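Local coordinates for ESX-5 secretion-associated protein EspG5 (Mycobacterium marinum, PDB 6VJ5), which acts as a specific chaperone for cognate PE/PPE proteins of the ESX-5 secretion system, keeping PE/PPE dimers from aggregating, at residues P81-L94 with P219-R231. Numbering follows the deposited sequence.
Sequences PDLEVVALLSRGKL and PAAEVAVYARQYR
Strands 83-91 and 221-231 run antiparallel, with Glu-84, Val-86, Leu-88 and Ser-90 in hydrogen-bonded pairs with Arg-228, Tyr-226, Ala-224 and Glu-222. Glu-222 can be followed atom by atom. Its CB packs against Leu-94 CB (3.9 Å) and lies near Ser-90 OG; CG, swung off the staggered position on the side of the backbone N, passes Gly-92 O. At the tip, OE2 accepts Leu-94 N at 2.6 Å and 175°, on the anti side and tilted out of the carboxylate plane; a water also contacts OE2, Lys-93 NZ and Leu-94 O. OE1 forms a salt bridge with Lys-245 on strand 234-247, so the carboxylate is gripped from two sequence-distant elements.

Tyr-226 lies beside Val-86, whose CB sits over one ring face, 3.9 Å from the centroid and 18° off its normal, a CH-pi contact; the hydroxyl of Tyr-226 bonds to Glu-32. At the other end, Tyr-230 OH donates to Glu-84 OE1 (2.5 Å), with the ring and carboxylate planes 63° apart. Arg-228 NH1 makes a weak, long salt bridge to the same oxygen (3.5 Å), while NH2 pairs with Glu-32.

On the opposite face, Leu-89 CD2 meets Val-223 CG2 at 3.4 Å, while Val-223 and Val-225 pack against helix 147-159. Another protein's chain packs on the face bearing Leu-88, Ala-224, Tyr-226 and Arg-228. This ladder joins two central neighbouring strands of the antiparallel sheet of the EspG fold.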
ATOM      1  N   PRO C  81      11.833  15.551 -11.213  1.00 66.62           N
ATOM      2  CA  PRO C  81      13.086  16.155 -11.671  1.00 69.15           C
ATOM      3  C   PRO C  81      13.470  15.675 -13.059  1.00 67.21           C
ATOM      4  O   PRO C  81      13.099  14.582 -13.495  1.00 68.07           O
ATOM      5  CB  PRO C  81      14.103  15.683 -10.626  1.00 73.53           C
ATOM      6  CG  PRO C  81      13.589  14.326 -10.233  1.00 72.07           C
ATOM      7  CD  PRO C  81      12.064  14.423 -10.291  1.00 70.31           C
ATOM      8  N   ASP C  82      14.203  16.535 -13.768  1.00 64.35           N
ATOM      9  CA  ASP C  82      14.835  16.109 -15.010  1.00 77.66           C
ATOM     10  C   ASP C  82      16.124  15.347 -14.731  1.00 77.20           C
ATOM     11  O   ASP C  82      16.514  14.468 -15.507  1.00 74.18           O
ATOM     12  CB  ASP C  82      15.119  17.319 -15.900  1.00 88.32           C
ATOM     13  CG  ASP C  82      13.874  18.151 -16.181  1.00 88.95           C
ATOM     14  OD1 ASP C  82      12.828  17.581 -16.566  1.00 83.46           O
ATOM     15  OD2 ASP C  82      13.950  19.386 -16.022  1.00 86.72           O
ATOM     16  N   LEU C  83      16.782  15.663 -13.622  1.00 62.21           N
ATOM     17  CA  LEU C  83      18.054  15.073 -13.244  1.00 60.71           C
ATOM     18  C   LEU C  83      18.071  14.856 -11.742  1.00 63.51           C
ATOM     19  O   LEU C  83      17.616  15.712 -10.977  1.00 61.62           O
ATOM     20  CB  LEU C  83      19.216  15.982 -13.649  1.00 70.78           C
ATOM     21  CG  LEU C  83      20.624  15.497 -13.320  1.00 65.04           C
ATOM     22  CD1 LEU C  83      20.967  14.255 -14.120  1.00 73.18           C
ATOM     23  CD2 LEU C  83      21.625  16.612 -13.585  1.00 73.36           C
ATOM     24  N   GLU C  84      18.576  13.696 -11.332  1.00 61.62           N
ATOM     25  CA  GLU C  84      18.796  13.383  -9.929  1.00 63.00           C
ATOM     26  C   GLU C  84      20.224  12.893  -9.759  1.00 57.38           C
ATOM     27  O   GLU C  84      20.659  11.980 -10.467  1.00 50.25           O
ATOM     28  CB  GLU C  84      17.815  12.324  -9.418  1.00 65.03           C
ATOM     29  CG  GLU C  84      16.660  12.891  -8.605  1.00 71.69           C
ATOM     30  CD  GLU C  84      15.521  11.906  -8.442  1.00 67.24           C
ATOM     31  OE1 GLU C  84      15.457  10.929  -9.218  1.00 58.61           O
ATOM     32  OE2 GLU C  84      14.685  12.108  -7.538  1.00 72.57           O
ATOM     33  N   VAL C  85      20.957  13.530  -8.852  1.00 52.61           N
ATOM     34  CA  VAL C  85      22.291  13.104  -8.451  1.00 53.02           C
ATOM     35  C   VAL C  85      22.195  12.624  -7.013  1.00 48.90           C
ATOM     36  O   VAL C  85      21.675  13.342  -6.150  1.00 53.42           O
ATOM     37  CB  VAL C  85      23.317  14.241  -8.587  1.00 59.92           C
ATOM     38  CG1 VAL C  85      24.669  13.809  -8.049  1.00 61.20           C
ATOM     39  CG2 VAL C  85      23.446  14.671 -10.042  1.00 56.89           C
ATOM     40  N   VAL C  86      22.672  11.412  -6.757  1.00 52.13           N
ATOM     41  CA  VAL C  86      22.545  10.785  -5.450  1.00 52.47           C
ATOM     42  C   VAL C  86      23.932  10.534  -4.882  1.00 51.36           C
ATOM     43  O   VAL C  86      24.862  10.190  -5.619  1.00 54.67           O
ATOM     44  CB  VAL C  86      21.748   9.466  -5.531  1.00 58.07           C
ATOM     45  CG1 VAL C  86      21.900   8.679  -4.235  1.00 54.29           C
ATOM     46  CG2 VAL C  86      20.287   9.751  -5.828  1.00 53.81           C
ATOM     47  N   ALA C  87      24.058  10.691  -3.564  1.00 43.88           N
ATOM     48  CA  ALA C  87      25.278  10.368  -2.833  1.00 49.60           C
ATOM     49  C   ALA C  87      24.884   9.672  -1.540  1.00 48.63           C
ATOM     50  O   ALA C  87      24.097  10.216  -0.759  1.00 42.01           O
ATOM     51  CB  ALA C  87      26.098  11.626  -2.539  1.00 52.94           C
ATOM     52  N   LEU C  88      25.416   8.475  -1.319  1.00 45.91           N
ATOM     53  CA  LEU C  88      25.210   7.735  -0.079  1.00 50.95           C
ATOM     54  C   LEU C  88      26.525   7.725   0.685  1.00 56.23           C
ATOM     55  O   LEU C  88      27.543   7.265   0.159  1.00 58.87           O
ATOM     56  CB  LEU C  88      24.746   6.307  -0.360  1.00 45.67           C
ATOM     57  CG  LEU C  88      23.632   6.157  -1.397  1.00 61.93           C
ATOM     58  CD1 LEU C  88      23.410   4.687  -1.725  1.00 51.93           C
ATOM     59  CD2 LEU C  88      22.354   6.821  -0.911  1.00 50.01           C
ATOM     60  N   LEU C  89      26.506   8.227   1.916  1.00 51.16           N
ATOM     61  CA  LEU C  89      27.706   8.340   2.728  1.00 51.27           C
ATOM     62  C   LEU C  89      27.547   7.525   3.999  1.00 56.58           C
ATOM     63  O   LEU C  89      26.453   7.431   4.561  1.00 60.87           O
ATOM     64  CB  LEU C  89      27.998   9.794   3.091  1.00 48.04           C
ATOM     65  CG  LEU C  89      28.019  10.748   1.900  1.00 51.65           C
ATOM     66  CD1 LEU C  89      26.640  11.373   1.731  1.00 49.81           C
ATOM     67  CD2 LEU C  89      29.091  11.800   2.055  1.00 57.23           C
ATOM     68  N   SER C  90      28.654   6.949   4.456  1.00 50.19           N
ATOM     69  CA  SER C  90      28.633   6.136   5.659  1.00 47.50           C
ATOM     70  C   SER C  90      29.833   6.455   6.535  1.00 53.97           C
ATOM     71  O   SER C  90      30.909   6.817   6.053  1.00 53.89           O
ATOM     72  CB  SER C  90      28.624   4.634   5.332  1.00 51.87           C
ATOM     73  OG  SER C  90      29.727   4.289   4.511  1.00 54.25           O
ATOM     74  N   ARG C  91      29.609   6.351   7.840  1.00 56.41           N
ATOM     75  CA  ARG C  91      30.673   6.191   8.821  1.00 56.53           C
ATOM     76  C   ARG C  91      30.902   4.695   8.993  1.00 59.71           C
ATOM     77  O   ARG C  91      29.993   3.972   9.419  1.00 51.76           O
ATOM     78  CB  ARG C  91      30.289   6.855  10.144  1.00 55.52           C
ATOM     79  CG  ARG C  91      30.953   6.262  11.375  1.00 56.88           C
ATOM     80  CD  ARG C  91      30.728   7.151  12.604  1.00 63.99           C
ATOM     81  NE  ARG C  91      31.349   8.462  12.431  1.00 72.41           N
ATOM     82  CZ  ARG C  91      30.683   9.586  12.181  1.00 69.71           C
ATOM     83  NH1 ARG C  91      29.358   9.583  12.093  1.00 70.25           N
ATOM     84  NH2 ARG C  91      31.347  10.722  12.029  1.00 67.15           N
ATOM     85  N   GLY C  92      32.085   4.228   8.627  1.00 52.27           N
ATOM     86  CA  GLY C  92      32.337   2.804   8.576  1.00 53.95           C
ATOM     87  C   GLY C  92      31.972   2.233   7.218  1.00 58.49           C
ATOM     88  O   GLY C  92      31.935   2.936   6.204  1.00 52.93           O
ATOM     89  N   LYS C  93      31.686   0.936   7.205  1.00 59.26           N
ATOM     90  CA  LYS C  93      31.323   0.285   5.952  1.00 55.97           C
ATOM     91  C   LYS C  93      29.944   0.748   5.490  1.00 48.56           C
ATOM     92  O   LYS C  93      29.006   0.857   6.284  1.00 45.51           O
ATOM     93  CB  LYS C  93      31.347  -1.236   6.102  1.00 52.16           C
ATOM     94  CG  LYS C  93      31.006  -1.964   4.808  1.00 54.29           C
ATOM     95  CD  LYS C  93      31.156  -3.471   4.937  1.00 54.94           C
ATOM     96  CE  LYS C  93      30.645  -4.175   3.682  1.00 65.15           C
ATOM     97  NZ  LYS C  93      31.354  -3.737   2.444  1.00 59.45           N
ATOM     98  N   LEU C  94      29.833   1.042   4.198  1.00 53.98           N
ATOM     99  CA  LEU C  94      28.571   1.469   3.611  1.00 52.45           C
ATOM    100  C   LEU C  94      27.693   0.245   3.390  1.00 46.69           C
ATOM    101  O   LEU C  94      28.078  -0.684   2.670  1.00 47.38           O
ATOM    102  CB  LEU C  94      28.826   2.211   2.301  1.00 51.81           C
ATOM    103  CG  LEU C  94      27.595   2.687   1.529  1.00 53.77           C
ATOM    104  CD1 LEU C  94      26.712   3.555   2.410  1.00 43.79           C
ATOM    105  CD2 LEU C  94      28.025   3.444   0.280  1.00 52.63           C
ATOM    106  N   PRO C 219      37.002  -0.061   6.014  1.00 60.56           N
ATOM    107  CA  PRO C 219      36.915   1.366   5.692  1.00 58.53           C
ATOM    108  C   PRO C 219      36.449   2.170   6.892  1.00 51.45           C
ATOM    109  O   PRO C 219      35.699   1.688   7.745  1.00 51.20           O
ATOM    110  CB  PRO C 219      35.892   1.415   4.552  1.00 56.65           C
ATOM    111  CG  PRO C 219      35.002   0.222   4.824  1.00 60.87           C
ATOM    112  CD  PRO C 219      35.888  -0.843   5.446  1.00 60.26           C
ATOM    113  N   ALA C 220      36.917   3.413   6.955  1.00 48.05           N
ATOM    114  CA  ALA C 220      36.472   4.342   7.987  1.00 54.22           C
ATOM    115  C   ALA C 220      35.257   5.146   7.552  1.00 57.48           C
ATOM    116  O   ALA C 220      34.496   5.609   8.408  1.00 54.16           O
ATOM    117  CB  ALA C 220      37.603   5.303   8.365  1.00 52.33           C
ATOM    118  N   ALA C 221      35.063   5.312   6.244  1.00 68.51           N
ATOM    119  CA  ALA C 221      33.937   6.033   5.673  1.00 66.44           C
ATOM    120  C   ALA C 221      33.926   5.763   4.178  1.00 62.79           C
ATOM    121  O   ALA C 221      34.990   5.637   3.564  1.00 53.56           O
ATOM    122  CB  ALA C 221      34.042   7.537   5.945  1.00 58.62           C
ATOM    123  N   GLU C 222      32.731   5.652   3.603  1.00 61.17           N
ATOM    124  CA  GLU C 222      32.599   5.474   2.167  1.00 58.28           C
ATOM    125  C   GLU C 222      31.535   6.415   1.618  1.00 51.49           C
ATOM    126  O   GLU C 222      30.654   6.883   2.342  1.00 59.52           O
ATOM    127  CB  GLU C 222      32.209   4.039   1.774  1.00 60.89           C
ATOM    128  CG  GLU C 222      32.767   2.928   2.631  1.00 55.29           C
ATOM    129  CD  GLU C 222      32.524   1.556   2.014  1.00 64.97           C
ATOM    130  OE1 GLU C 222      32.961   1.332   0.865  1.00 67.13           O
ATOM    131  OE2 GLU C 222      31.883   0.706   2.669  1.00 57.92           O
ATOM    132  N   VAL C 223      31.613   6.662   0.314  1.00 52.86           N
ATOM    133  CA  VAL C 223      30.586   7.401  -0.411  1.00 58.43           C
ATOM    134  C   VAL C 223      30.355   6.727  -1.754  1.00 56.03           C
ATOM    135  O   VAL C 223      31.304   6.314  -2.428  1.00 56.88           O
ATOM    136  CB  VAL C 223      30.980   8.877  -0.616  1.00 49.51           C
ATOM    137  CG1 VAL C 223      29.877   9.636  -1.335  1.00 58.11           C
ATOM    138  CG2 VAL C 223      31.283   9.517   0.721  1.00 65.24           C
ATOM    139  N   ALA C 224      29.087   6.599  -2.130  1.00 54.56           N
ATOM    140  CA  ALA C 224      28.689   6.156  -3.460  1.00 53.32           C
ATOM    141  C   ALA C 224      27.918   7.292  -4.114  1.00 43.34           C
ATOM    142  O   ALA C 224      27.027   7.875  -3.491  1.00 45.86           O
ATOM    143  CB  ALA C 224      27.839   4.887  -3.392  1.00 46.87           C
ATOM    144  N   VAL C 225      28.268   7.619  -5.354  1.00 53.91           N
ATOM    145  CA  VAL C 225      27.679   8.751  -6.060  1.00 44.94           C
ATOM    146  C   VAL C 225      27.248   8.286  -7.442  1.00 53.16           C
ATOM    147  O   VAL C 225      28.042   7.692  -8.178  1.00 48.22           O
ATOM    148  CB  VAL C 225      28.661   9.932  -6.172  1.00 51.91           C
ATOM    149  CG1 VAL C 225      27.976  11.130  -6.812  1.00 51.04           C
ATOM    150  CG2 VAL C 225      29.221  10.289  -4.804  1.00 53.73           C
ATOM    151  N   TYR C 226      25.995   8.568  -7.795  1.00 57.83           N
ATOM    152  CA  TYR C 226      25.453   8.204  -9.097  1.00 53.57           C
ATOM    153  C   TYR C 226      24.302   9.144  -9.422  1.00 49.37           C
ATOM    154  O   TYR C 226      23.885   9.962  -8.594  1.00 54.56           O
ATOM    155  CB  TYR C 226      25.004   6.741  -9.118  1.00 49.14           C
ATOM    156  CG  TYR C 226      23.993   6.407  -8.047  1.00 51.47           C
ATOM    157  CD1 TYR C 226      24.394   6.169  -6.739  1.00 54.76           C
ATOM    158  CD2 TYR C 226      22.639   6.328  -8.345  1.00 52.58           C
ATOM    159  CE1 TYR C 226      23.479   5.867  -5.756  1.00 49.56           C
ATOM    160  CE2 TYR C 226      21.711   6.023  -7.366  1.00 53.26           C
ATOM    161  CZ  TYR C 226      22.138   5.792  -6.075  1.00 44.76           C
ATOM    162  OH  TYR C 226      21.224   5.491  -5.093  1.00 46.20           O
ATOM    163  N   ALA C 227      23.793   9.031 -10.647  1.00 53.52           N
ATOM    164  CA  ALA C 227      22.791   9.966 -11.136  1.00 65.45           C
ATOM    165  C   ALA C 227      21.711   9.237 -11.924  1.00 58.50           C
ATOM    166  O   ALA C 227      21.891   8.104 -12.378  1.00 56.37           O
ATOM    167  CB  ALA C 227      23.425  11.054 -12.017  1.00 61.34           C
ATOM    168  N   ARG C 228      20.584   9.928 -12.098  1.00 66.97           N
ATOM    169  CA  ARG C 228      19.416   9.402 -12.793  1.00 64.36           C
ATOM    170  C   ARG C 228      18.819  10.515 -13.642  1.00 63.02           C
ATOM    171  O   ARG C 228      18.702  11.657 -13.186  1.00 60.95           O
ATOM    172  CB  ARG C 228      18.391   8.863 -11.788  1.00 56.93           C
ATOM    173  CG  ARG C 228      17.663   7.606 -12.240  1.00 66.44           C
ATOM    174  CD  ARG C 228      17.078   6.815 -11.051  1.00 58.58           C
ATOM    175  NE  ARG C 228      16.833   7.657  -9.882  1.00 51.19           N
ATOM    176  CZ  ARG C 228      17.294   7.401  -8.661  1.00 50.07           C
ATOM    177  NH1 ARG C 228      17.026   8.232  -7.670  1.00 48.64           N
ATOM    178  NH2 ARG C 228      18.002   6.305  -8.421  1.00 56.30           N
ATOM    179  N   GLN C 229      18.463  10.184 -14.883  1.00 70.18           N
ATOM    180  CA  GLN C 229      17.903  11.135 -15.832  1.00 70.29           C
ATOM    181  C   GLN C 229      16.519  10.677 -16.275  1.00 80.77           C
ATOM    182  O   GLN C 229      16.228   9.477 -16.317  1.00 73.18           O
ATOM    183  CB  GLN C 229      18.813  11.288 -17.055  1.00 70.82           C
ATOM    184  CG  GLN C 229      19.006  12.717 -17.517  1.00 77.69           C
ATOM    185  CD  GLN C 229      19.954  12.821 -18.698  1.00 80.26           C
ATOM    186  OE1 GLN C 229      20.297  11.819 -19.326  1.00 68.54           O
ATOM    187  NE2 GLN C 229      20.385  14.038 -19.004  1.00 84.76           N
ATOM    188  N   TYR C 230      15.664  11.646 -16.615  1.00 91.38           N
ATOM    189  CA  TYR C 230      14.272  11.375 -16.952  1.00 91.57           C
ATOM    190  C   TYR C 230      13.873  12.069 -18.249  1.00 92.92           C
ATOM    191  O   TYR C 230      14.041  13.285 -18.386  1.00 96.09           O
ATOM    192  CB  TYR C 230      13.332  11.837 -15.825  1.00 75.17           C
ATOM    193  CG  TYR C 230      13.587  11.186 -14.485  1.00 77.14           C
ATOM    194  CD1 TYR C 230      13.093   9.921 -14.208  1.00 73.16           C
ATOM    195  CD2 TYR C 230      14.312  11.840 -13.496  1.00 80.32           C
ATOM    196  CE1 TYR C 230      13.321   9.315 -12.989  1.00 78.87           C
ATOM    197  CE2 TYR C 230      14.543  11.243 -12.269  1.00 74.15           C
ATOM    198  CZ  TYR C 230      14.045   9.980 -12.023  1.00 76.07           C
ATOM    199  OH  TYR C 230      14.266   9.369 -10.810  1.00 72.67           O
ATOM    200  N   ARG C 231      13.323  11.293 -19.186  1.00 96.46           N
ATOM    201  CA  ARG C 231      12.727  11.807 -20.414  1.00106.60           C
ATOM    202  C   ARG C 231      11.317  11.243 -20.540  1.00119.54           C
ATOM    203  O   ARG C 231      11.057  10.100 -20.153  1.00121.28           O
ATOM    204  CB  ARG C 231      13.561  11.434 -21.650  1.00107.98           C
ATOM    205  CG  ARG C 231      12.969  11.910 -22.972  1.00116.60           C
ATOM    206  CD  ARG C 231      13.727  11.321 -24.161  1.00109.96           C
ATOM    207  NE  ARG C 231      14.935  12.079 -24.482  1.00120.36           N
ATOM    208  CZ  ARG C 231      15.848  11.700 -25.371  1.00115.85           C
ATOM    209  NH1 ARG C 231      15.703  10.559 -26.033  1.00100.49           N
ATOM    210  NH2 ARG C 231      16.910  12.462 -25.594  1.00115.81           N
TER
HETATM  211  O   HOH W   1      12.185  10.281  -8.469  1.00 66.05           O
HETATM  212  O   HOH W   2      30.658  -1.263   1.278  1.00 47.78           O